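Local coordinates for EvdO1 (Micromonospora carbonacea, PDB 4XBZ), which is an oxygenase of the phytanoyl-CoA dioxygenase family that probably carries out an oxidative cyclization in orthosomycin antibiotic biosynthesis, at residues 127-132 against 300-305; 176-181 against 261-266; 38-43 against 63-68. One frame throughout, in Å; residues are numbered along the deposited sequence.

Contact 1. Residues 127-132 against 300-305; sequences LLRIME and DEEPFD
L128 and F304 make the apolar part of this contact. The CB of L128 stands over one face of the F304 ring, 3.7 Å from the ring centroid and 19° off the normal, which meets the criteria for a CH-pi contact. L128 CD1 adds a second touch, 3.6 Å from F304 CD2, and the two side chains cross at about a right angle. F304 has its CG anti to the backbone N, which turns the ring toward helix 125-134, against L128 CB. Its rim is met by R129, whose CG lies at the ring edge 3.7 Å from CD1, while the CB and CG of E132 approach near CZ.

Helix 125-134 lies against the major sheet of the double-stranded beta-helix, with L127 and M131 packed on strand 256-263; segment 300-305, in the loop after helix 275-293, runs past another side of it. The F304 ring lies between L128 of helix 125-134 and I289 of helix 275-293, both of which it touches.

The polar part is a fork. R129, bent at chi3, presents NH1 and NH2 end-on to the single carbonyl oxygen E302 O, at 3.0 and 2.9 Å respectively. That oxygen lies in the guanidinium plane; NH2 in turn lies in the carbonyl plane of E302, whereas NH1 is tilted from it. The N-H...O angles of 143° and 148° are far from straight, as expected when two donors share one acceptor.

Two waters extend the polar contact. One accepts from R129 NH1 and D305 N; the other donates to E132 OE2 and, at 2.7 Å, to D305 O.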
loop_
_atom_site.group_PDB
_atom_site.type_symbol
_atom_site.label_atom_id
_atom_site.label_comp_id
_atom_site.label_asym_id
_atom_site.label_seq_id
_atom_site.Cartn_x
_atom_site.Cartn_y
_atom_site.Cartn_z
ATOM N N LEU A 127 8.930 -4.038 -12.308
ATOM C CA LEU A 127 9.050 -2.863 -11.448
ATOM C C LEU A 127 7.672 -2.223 -11.179
ATOM O O LEU A 127 7.270 -2.034 -10.022
ATOM C CB LEU A 127 10.010 -1.849 -12.076
ATOM C CG LEU A 127 10.199 -0.490 -11.407
ATOM C CD1 LEU A 127 10.541 -0.634 -9.937
ATOM C CD2 LEU A 127 11.277 0.346 -12.136
ATOM N N LEU A 128 6.944 -1.920 -12.249
ATOM C CA LEU A 128 5.646 -1.243 -12.140
ATOM C C LEU A 128 4.531 -2.093 -11.484
ATOM O O LEU A 128 3.690 -1.562 -10.760
ATOM C CB LEU A 128 5.197 -0.787 -13.519
ATOM C CG LEU A 128 6.107 0.239 -14.183
ATOM C CD1 LEU A 128 5.664 0.453 -15.624
ATOM C CD2 LEU A 128 6.074 1.555 -13.409
ATOM N N ARG A 129 4.539 -3.406 -11.711
ATOM C CA ARG A 129 3.556 -4.261 -11.053
ATOM C C ARG A 129 3.815 -4.353 -9.555
ATOM O O ARG A 129 2.864 -4.502 -8.772
ATOM C CB ARG A 129 3.522 -5.664 -11.675
ATOM C CG ARG A 129 2.652 -5.711 -12.930
ATOM C CD ARG A 129 2.189 -7.122 -13.285
ATOM N NE ARG A 129 3.160 -7.855 -14.092
ATOM C CZ ARG A 129 3.391 -7.627 -15.384
ATOM N NH1 ARG A 129 2.735 -6.665 -16.029
ATOM N NH2 ARG A 129 4.291 -8.356 -16.035
ATOM N N ILE A 130 5.085 -4.270 -9.158
ATOM C CA ILE A 130 5.419 -4.221 -7.741
ATOM C C ILE A 130 4.962 -2.897 -7.153
ATOM O O ILE A 130 4.294 -2.876 -6.112
ATOM C CB ILE A 130 6.920 -4.374 -7.474
ATOM C CG1 ILE A 130 7.390 -5.791 -7.806
ATOM C CG2 ILE A 130 7.221 -4.027 -6.018
ATOM C CD1 ILE A 130 8.906 -5.905 -7.906
ATOM N N MET A 131 5.340 -1.801 -7.818
ATOM C CA MET A 131 4.916 -0.460 -7.425
ATOM C C MET A 131 3.405 -0.350 -7.309
ATOM O O MET A 131 2.891 0.242 -6.363
ATOM C CB MET A 131 5.433 0.597 -8.414
ATOM C CG MET A 131 6.928 0.926 -8.264
ATOM S SD MET A 131 7.374 1.559 -6.622
ATOM C CE MET A 131 7.854 0.050 -5.800
ATOM N N GLU A 132 2.692 -0.931 -8.263
ATOM C CA GLU A 132 1.239 -0.892 -8.213
ATOM C C GLU A 132 0.683 -1.580 -6.976
ATOM O O GLU A 132 -0.315 -1.126 -6.437
ATOM C CB GLU A 132 0.616 -1.524 -9.451
ATOM C CG GLU A 132 -0.775 -0.979 -9.700
ATOM C CD GLU A 132 -1.763 -2.028 -10.152
ATOM O OE1 GLU A 132 -1.537 -3.223 -9.844
ATOM O OE2 GLU A 132 -2.758 -1.648 -10.824
ATOM N N ASP A 300 8.682 -10.594 -25.459
ATOM C CA ASP A 300 8.150 -11.682 -24.633
ATOM C C ASP A 300 7.540 -11.178 -23.323
ATOM O O ASP A 300 6.928 -11.947 -22.577
ATOM C CB ASP A 300 9.247 -12.710 -24.323
ATOM C CG ASP A 300 9.283 -13.856 -25.328
ATOM O OD1 ASP A 300 8.231 -14.502 -25.541
ATOM O OD2 ASP A 300 10.366 -14.114 -25.900
ATOM N N GLU A 301 7.718 -9.890 -23.043
ATOM C CA GLU A 301 7.234 -9.296 -21.802
ATOM C C GLU A 301 5.734 -9.062 -21.816
ATOM O O GLU A 301 5.180 -8.626 -22.826
ATOM C CB GLU A 301 7.939 -7.966 -21.531
ATOM C CG GLU A 301 9.117 -8.066 -20.610
ATOM C CD GLU A 301 9.795 -6.739 -20.390
ATOM O OE1 GLU A 301 10.879 -6.738 -19.768
ATOM O OE2 GLU A 301 9.247 -5.703 -20.830
ATOM N N GLU A 302 5.089 -9.350 -20.688
ATOM C CA GLU A 302 3.715 -8.924 -20.457
ATOM C C GLU A 302 3.711 -7.496 -19.894
ATOM O O GLU A 302 3.923 -7.287 -18.698
ATOM C CB GLU A 302 3.003 -9.888 -19.505
ATOM C CG GLU A 302 1.518 -9.609 -19.337
ATOM C CD GLU A 302 0.827 -9.291 -20.657
ATOM O OE1 GLU A 302 0.754 -10.189 -21.530
ATOM O OE2 GLU A 302 0.356 -8.143 -20.817
ATOM N N PRO A 303 3.464 -6.510 -20.763
ATOM C CA PRO A 303 3.618 -5.083 -20.442
ATOM C C PRO A 303 2.647 -4.589 -19.381
ATOM O O PRO A 303 1.482 -5.025 -19.347
ATOM C CB PRO A 303 3.349 -4.389 -21.782
ATOM C CG PRO A 303 2.509 -5.346 -22.548
ATOM C CD PRO A 303 2.915 -6.724 -22.113
ATOM N N PHE A 304 3.124 -3.687 -18.527
ATOM C CA PHE A 304 2.293 -3.139 -17.458
ATOM C C PHE A 304 1.025 -2.450 -17.985
ATOM O O PHE A 304 1.076 -1.612 -18.896
ATOM C CB PHE A 304 3.096 -2.163 -16.593
ATOM C CG PHE A 304 2.308 -1.578 -15.446
ATOM C CD1 PHE A 304 1.787 -2.397 -14.451
ATOM C CD2 PHE A 304 2.094 -0.213 -15.357
ATOM C CE1 PHE A 304 1.064 -1.870 -13.401
ATOM C CE2 PHE A 304 1.374 0.319 -14.302
ATOM C CZ PHE A 304 0.862 -0.508 -13.326
ATOM N N ASP A 305 -0.104 -2.824 -17.389
ATOM C CA ASP A 305 -1.418 -2.275 -17.715
ATOM C C ASP A 305 -1.792 -1.186 -16.709
ATOM O O ASP A 305 -2.329 -1.484 -15.633
ATOM C CB ASP A 305 -2.474 -3.398 -17.718
ATOM C CG ASP A 305 -3.844 -2.934 -18.226
ATOM O OD1 ASP A 305 -3.916 -1.942 -18.983
ATOM O OD2 ASP A 305 -4.861 -3.570 -17.874
HETATM O O HOH W 1 -0.038 -5.356 -15.578
HETATM O O HOH W 2 -3.328 -2.855 -13.536
#

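Contact 2. Residues 176-181 against 261-266; sequences GRVIDA and YRPAEV
The guanidinium of R262 carries V178 CG1 over one face, 3.6 Å above its plane and displaced toward the rim, and the same methyl lies 3.5 Å from R262 CG. V178 sets CG1 anti to its backbone nitrogen (chi1 180°), placing that branch along the arginine chain. R262 NE forms a salt bridge with E260, while NH1 and NH2 bind the carbonyls of G164 and A163. These two residues directly follow the nickel ligand D162; the R262 side chain, about 11 Å from the nickel, is an outer neighbour of the site and not a ligand. Around the R177 guanidinium, P263 CG lies over one face and E265 OE2 at the edge, near its plane. NH2 of R177 and OE2 of E265 form a long salt bridge of 3.4 Å, the two planes 51° apart. Their principal polar partners are others: V172 O, with G171 O of the second subunit, for R177, and N138 for E265. At the edge of the Y261 ring sits A181 CB, beside CE1.

The loop before strand 179-184 and the start of helix 264-270 meet at the ends of adjacent antiparallel strands, 179-184 and 256-263, in the major sheet of the double-stranded beta-helix. I179 and Y261 form a hydrogen-bonded pair, with I179 N to Y261 O at 3.0 Å (167° at the hydrogen) and Y261 N to I179 O at 2.9 Å. Both side chains lie on one face and meet M131 of helix 125-134.

Regular pairing ends there, yet the chains stay close: V178 CA approaches Y261 O at 3.4 Å as a CA-H...O contact, and P263 CD, at the N-cap of helix 264-270, sits 3.3 Å from R177 O.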
loop_
_atom_site.group_PDB
_atom_site.type_symbol
_atom_site.label_atom_id
_atom_site.label_comp_id
_atom_site.label_asym_id
_atom_site.label_seq_id
_atom_site.Cartn_x
_atom_site.Cartn_y
_atom_site.Cartn_z
ATOM N N GLY A 176 4.156 3.272 3.566
ATOM C CA GLY A 176 4.995 3.138 2.378
ATOM C C GLY A 176 4.318 3.356 1.022
ATOM O O GLY A 176 4.331 2.484 0.153
ATOM N N ARG A 177 3.746 4.533 0.822
ATOM C CA ARG A 177 3.024 4.820 -0.411
ATOM C C ARG A 177 3.853 5.753 -1.291
ATOM O O ARG A 177 3.635 5.842 -2.500
ATOM C CB ARG A 177 1.649 5.422 -0.084
ATOM C CG ARG A 177 0.905 4.596 0.998
ATOM C CD ARG A 177 -0.206 5.391 1.672
ATOM N NE ARG A 177 -1.278 5.593 0.728
ATOM C CZ ARG A 177 -2.078 6.651 0.707
ATOM N NH1 ARG A 177 -1.949 7.616 1.608
ATOM N NH2 ARG A 177 -3.023 6.721 -0.222
ATOM N N VAL A 178 4.812 6.434 -0.666
ATOM C CA VAL A 178 5.802 7.228 -1.375
ATOM C C VAL A 178 7.141 6.501 -1.311
ATOM O O VAL A 178 7.722 6.324 -0.242
ATOM C CB VAL A 178 5.941 8.643 -0.782
ATOM C CG1 VAL A 178 6.987 9.434 -1.543
ATOM C CG2 VAL A 178 4.586 9.351 -0.798
ATOM N N ILE A 179 7.623 6.071 -2.466
ATOM C CA ILE A 179 8.672 5.068 -2.520
ATOM C C ILE A 179 9.785 5.432 -3.512
ATOM O O ILE A 179 9.525 5.843 -4.647
ATOM C CB ILE A 179 8.083 3.689 -2.904
ATOM C CG1 ILE A 179 6.958 3.289 -1.942
ATOM C CG2 ILE A 179 9.187 2.619 -2.966
ATOM C CD1 ILE A 179 6.365 1.924 -2.234
ATOM N N ASP A 180 11.019 5.280 -3.041
ATOM C CA ASP A 180 12.221 5.285 -3.869
ATOM C C ASP A 180 12.565 3.888 -4.378
ATOM O O ASP A 180 12.748 2.966 -3.584
ATOM C CB ASP A 180 13.406 5.805 -3.068
ATOM C CG ASP A 180 13.692 7.241 -3.337
ATOM O OD1 ASP A 180 13.475 7.675 -4.488
ATOM O OD2 ASP A 180 14.129 7.931 -2.398
ATOM N N ALA A 181 12.658 3.725 -5.692
ATOM C CA ALA A 181 13.183 2.488 -6.249
ATOM C C ALA A 181 14.605 2.736 -6.723
ATOM O O ALA A 181 14.838 3.558 -7.620
ATOM C CB ALA A 181 12.324 1.990 -7.377
ATOM N N TYR A 261 8.077 7.151 -6.727
ATOM C CA TYR A 261 6.674 7.047 -7.085
ATOM C C TYR A 261 5.831 7.580 -5.940
ATOM O O TYR A 261 6.232 7.460 -4.788
ATOM C CB TYR A 261 6.302 5.600 -7.389
ATOM C CG TYR A 261 7.094 4.991 -8.520
ATOM C CD1 TYR A 261 8.293 4.337 -8.275
ATOM C CD2 TYR A 261 6.649 5.085 -9.840
ATOM C CE1 TYR A 261 9.026 3.770 -9.299
ATOM C CE2 TYR A 261 7.378 4.529 -10.879
ATOM C CZ TYR A 261 8.570 3.873 -10.601
ATOM O OH TYR A 261 9.304 3.319 -11.622
ATOM N N ARG A 262 4.694 8.196 -6.264
ATOM C CA ARG A 262 3.688 8.590 -5.275
ATOM C C ARG A 262 2.281 8.295 -5.806
ATOM O O ARG A 262 2.089 8.140 -7.013
ATOM C CB ARG A 262 3.800 10.078 -4.934
ATOM C CG ARG A 262 5.121 10.495 -4.362
ATOM C CD ARG A 262 5.160 11.982 -3.978
ATOM N NE ARG A 262 6.510 12.371 -3.577
ATOM C CZ ARG A 262 6.827 13.020 -2.457
ATOM N NH1 ARG A 262 5.882 13.400 -1.596
ATOM N NH2 ARG A 262 8.103 13.299 -2.203
ATOM N N PRO A 263 1.283 8.218 -4.915
ATOM C CA PRO A 263 -0.081 8.060 -5.438
ATOM C C PRO A 263 -0.607 9.355 -6.052
ATOM O O PRO A 263 -0.350 10.425 -5.501
ATOM C CB PRO A 263 -0.892 7.661 -4.192
ATOM C CG PRO A 263 0.146 7.118 -3.223
ATOM C CD PRO A 263 1.339 8.003 -3.458
ATOM N N ALA A 264 -1.308 9.265 -7.180
ATOM C CA ALA A 264 -1.908 10.453 -7.807
ATOM C C ALA A 264 -2.855 11.220 -6.879
ATOM O O ALA A 264 -2.835 12.456 -6.848
ATOM C CB ALA A 264 -2.646 10.073 -9.090
ATOM N N GLU A 265 -3.677 10.507 -6.116
ATOM C CA GLU A 265 -4.643 11.206 -5.275
ATOM C C GLU A 265 -3.940 11.931 -4.127
ATOM O O GLU A 265 -4.476 12.893 -3.582
ATOM C CB GLU A 265 -5.717 10.253 -4.720
ATOM C CG GLU A 265 -5.250 9.333 -3.594
ATOM C CD GLU A 265 -4.646 8.042 -4.104
ATOM O OE1 GLU A 265 -4.351 7.953 -5.324
ATOM O OE2 GLU A 265 -4.471 7.110 -3.287
ATOM N N VAL A 266 -2.752 11.474 -3.755
ATOM C CA VAL A 266 -1.998 12.128 -2.689
ATOM C C VAL A 266 -1.389 13.422 -3.212
ATOM O O VAL A 266 -1.458 14.459 -2.545
ATOM C CB VAL A 266 -0.887 11.210 -2.121
ATOM C CG1 VAL A 266 0.162 12.020 -1.326
ATOM C CG2 VAL A 266 -1.500 10.058 -1.284
#

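Contact 3. Residues 38-43 against 63-68; sequences DIRRTG and LLTPQE
I39 meets L63 where the two segments come nearest, their CA atoms 6.7 Å apart. The touch is slight: CG2 of I39 reaches the backbone CA of L63 at 4.2 Å, while the rest of the isoleucine leads off toward I130 of helix 125-134. The L63 side chain points away from segment 38-43 and meets L126 and I183, so the two hydrophobic groups share a neighbourhood without interlocking.

R40 carries most of the contact. Its chain is extended from CG to NE, reaching across to L63 and placing one side of the guanidinium against L63 O. NE reaches that oxygen at 3.3 Å and NH2 at 3.1 Å, a side-on grip with L63 O near the guanidinium plane; NE also makes a weak bond to G62 O. Both donors come from the same face of the L63 carbonyl plane: NE stands well above it, 67° out, whereas NH2 is tilted by a modest 28°. Over a face of the guanidinium lies T65 CG2, 3.8 Å from NH2.

T65 is the N-cap of helix 66-86, its OG1 accepting from E68 N at 3.2 Å. L63 lies two residues before it, in the loop that leads into the helix. With E68 engaged in a salt bridge to R292, R40 makes a charge-assisted pair of hydrogen bonds to a neutral carbonyl, an attachment that probably does not depend on an acidic partner.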
loop_
_atom_site.group_PDB
_atom_site.type_symbol
_atom_site.label_atom_id
_atom_site.label_comp_id
_atom_site.label_asym_id
_atom_site.label_seq_id
_atom_site.Cartn_x
_atom_site.Cartn_y
_atom_site.Cartn_z
ATOM N N ASP A 38 12.796 -12.655 -4.533
ATOM C CA ASP A 38 13.309 -13.151 -5.804
ATOM C C ASP A 38 12.178 -13.056 -6.815
ATOM O O ASP A 38 11.464 -14.034 -7.061
ATOM C CB ASP A 38 13.827 -14.590 -5.691
ATOM C CG ASP A 38 14.944 -14.892 -6.699
ATOM O OD1 ASP A 38 16.125 -14.967 -6.276
ATOM O OD2 ASP A 38 14.650 -15.031 -7.916
ATOM N N ILE A 39 12.030 -11.873 -7.404
ATOM C CA ILE A 39 10.821 -11.531 -8.135
ATOM C C ILE A 39 10.544 -12.449 -9.316
ATOM O O ILE A 39 9.390 -12.726 -9.633
ATOM C CB ILE A 39 10.866 -10.069 -8.632
ATOM C CG1 ILE A 39 9.496 -9.666 -9.183
ATOM C CG2 ILE A 39 11.991 -9.842 -9.653
ATOM C CD1 ILE A 39 8.380 -9.860 -8.172
ATOM N N ARG A 40 11.592 -12.942 -9.957
ATOM C CA ARG A 40 11.392 -13.780 -11.135
ATOM C C ARG A 40 11.191 -15.227 -10.729
ATOM O O ARG A 40 10.721 -16.036 -11.524
ATOM C CB ARG A 40 12.562 -13.643 -12.106
ATOM C CG ARG A 40 12.588 -12.288 -12.811
ATOM C CD ARG A 40 13.841 -12.118 -13.652
ATOM N NE ARG A 40 13.857 -10.831 -14.331
ATOM C CZ ARG A 40 13.277 -10.614 -15.505
ATOM N NH1 ARG A 40 12.637 -11.610 -16.113
ATOM N NH2 ARG A 40 13.336 -9.410 -16.065
ATOM N N ARG A 41 11.524 -15.540 -9.482
ATOM C CA ARG A 41 11.340 -16.881 -8.965
ATOM C C ARG A 41 9.954 -17.072 -8.357
ATOM O O ARG A 41 9.214 -17.972 -8.754
ATOM C CB ARG A 41 12.410 -17.206 -7.923
ATOM C CG ARG A 41 12.106 -18.457 -7.128
ATOM C CD ARG A 41 13.251 -18.850 -6.216
ATOM N NE ARG A 41 13.047 -20.196 -5.687
ATOM C CZ ARG A 41 14.007 -20.952 -5.160
ATOM N NH1 ARG A 41 15.254 -20.500 -5.096
ATOM N NH2 ARG A 41 13.718 -22.169 -4.703
ATOM N N THR A 42 9.602 -16.217 -7.400
ATOM C CA THR A 42 8.384 -16.403 -6.609
ATOM C C THR A 42 7.245 -15.466 -7.023
ATOM O O THR A 42 6.068 -15.794 -6.867
ATOM C CB THR A 42 8.665 -16.186 -5.103
ATOM O OG1 THR A 42 9.096 -14.838 -4.886
ATOM C CG2 THR A 42 9.754 -17.136 -4.609
ATOM N N GLY A 43 7.605 -14.300 -7.552
ATOM C CA GLY A 43 6.649 -13.220 -7.723
ATOM C C GLY A 43 6.656 -12.423 -6.432
ATOM O O GLY A 43 7.392 -12.758 -5.502
ATOM N N LEU A 63 15.956 -8.167 -10.708
ATOM C CA LEU A 63 14.941 -7.413 -11.442
ATOM C C LEU A 63 15.225 -7.421 -12.944
ATOM O O LEU A 63 14.328 -7.637 -13.755
ATOM C CB LEU A 63 14.855 -5.969 -10.932
ATOM C CG LEU A 63 13.927 -5.055 -11.743
ATOM C CD1 LEU A 63 12.481 -5.453 -11.575
ATOM C CD2 LEU A 63 14.137 -3.581 -11.392
ATOM N N LEU A 64 16.485 -7.214 -13.308
ATOM C CA LEU A 64 16.850 -7.062 -14.713
ATOM C C LEU A 64 17.456 -8.330 -15.303
ATOM O O LEU A 64 18.199 -9.046 -14.623
ATOM C CB LEU A 64 17.838 -5.907 -14.879
ATOM C CG LEU A 64 17.429 -4.538 -14.346
ATOM C CD1 LEU A 64 18.586 -3.556 -14.496
ATOM C CD2 LEU A 64 16.210 -4.045 -15.086
ATOM N N THR A 65 17.140 -8.597 -16.571
ATOM C CA THR A 65 17.941 -9.547 -17.346
ATOM C C THR A 65 19.381 -9.035 -17.458
ATOM O O THR A 65 19.631 -7.834 -17.315
ATOM C CB THR A 65 17.392 -9.772 -18.775
ATOM O OG1 THR A 65 17.496 -8.559 -19.536
ATOM C CG2 THR A 65 15.960 -10.250 -18.736
ATOM N N PRO A 66 20.338 -9.946 -17.703
ATOM C CA PRO A 66 21.730 -9.551 -17.972
ATOM C C PRO A 66 21.867 -8.519 -19.098
ATOM O O PRO A 66 22.607 -7.547 -18.937
ATOM C CB PRO A 66 22.395 -10.878 -18.353
ATOM C CG PRO A 66 21.651 -11.884 -17.537
ATOM C CD PRO A 66 20.207 -11.407 -17.543
ATOM N N GLN A 67 21.156 -8.720 -20.204
ATOM C CA GLN A 67 21.220 -7.810 -21.354
ATOM C C GLN A 67 20.742 -6.396 -21.022
ATOM O O GLN A 67 21.383 -5.422 -21.421
ATOM C CB GLN A 67 20.397 -8.361 -22.525
ATOM C CG GLN A 67 20.365 -7.484 -23.782
ATOM C CD GLN A 67 21.722 -7.365 -24.484
ATOM O OE1 GLN A 67 22.606 -6.614 -24.055
ATOM N NE2 GLN A 67 21.887 -8.112 -25.570
ATOM N N GLU A 68 19.620 -6.279 -20.307
ATOM C CA GLU A 68 19.116 -4.964 -19.924
ATOM C C GLU A 68 20.072 -4.292 -18.949
ATOM O O GLU A 68 20.295 -3.081 -19.029
ATOM C CB GLU A 68 17.703 -5.039 -19.311
ATOM C CG GLU A 68 17.149 -3.645 -18.933
ATOM C CD GLU A 68 15.623 -3.582 -18.785
ATOM O OE1 GLU A 68 14.985 -4.604 -18.449
ATOM O OE2 GLU A 68 15.059 -2.494 -19.014
#

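Contact 2 is the core of the three, all of its touching residues buried, and it alone pairs strands through backbone hydrogen bonds. Contact 1 is partly buried, joining an apolar centre to a polar rim bridged by water, and contact 3 sets an exposed arginine beside buried aliphatic groups. Contact 1 lies on helix 125-134, which touches both the strand pair of contact 2, through M131 and Y261, and the loop of contact 3, through I130 and I39; contacts 2 and 3 do not touch, their nearest atoms about 7 Å apart. Contacts 1 and 3 each use an arginine to fork one backbone carbonyl, whereas in contact 2 the arginines find their chief partners outside the two segments.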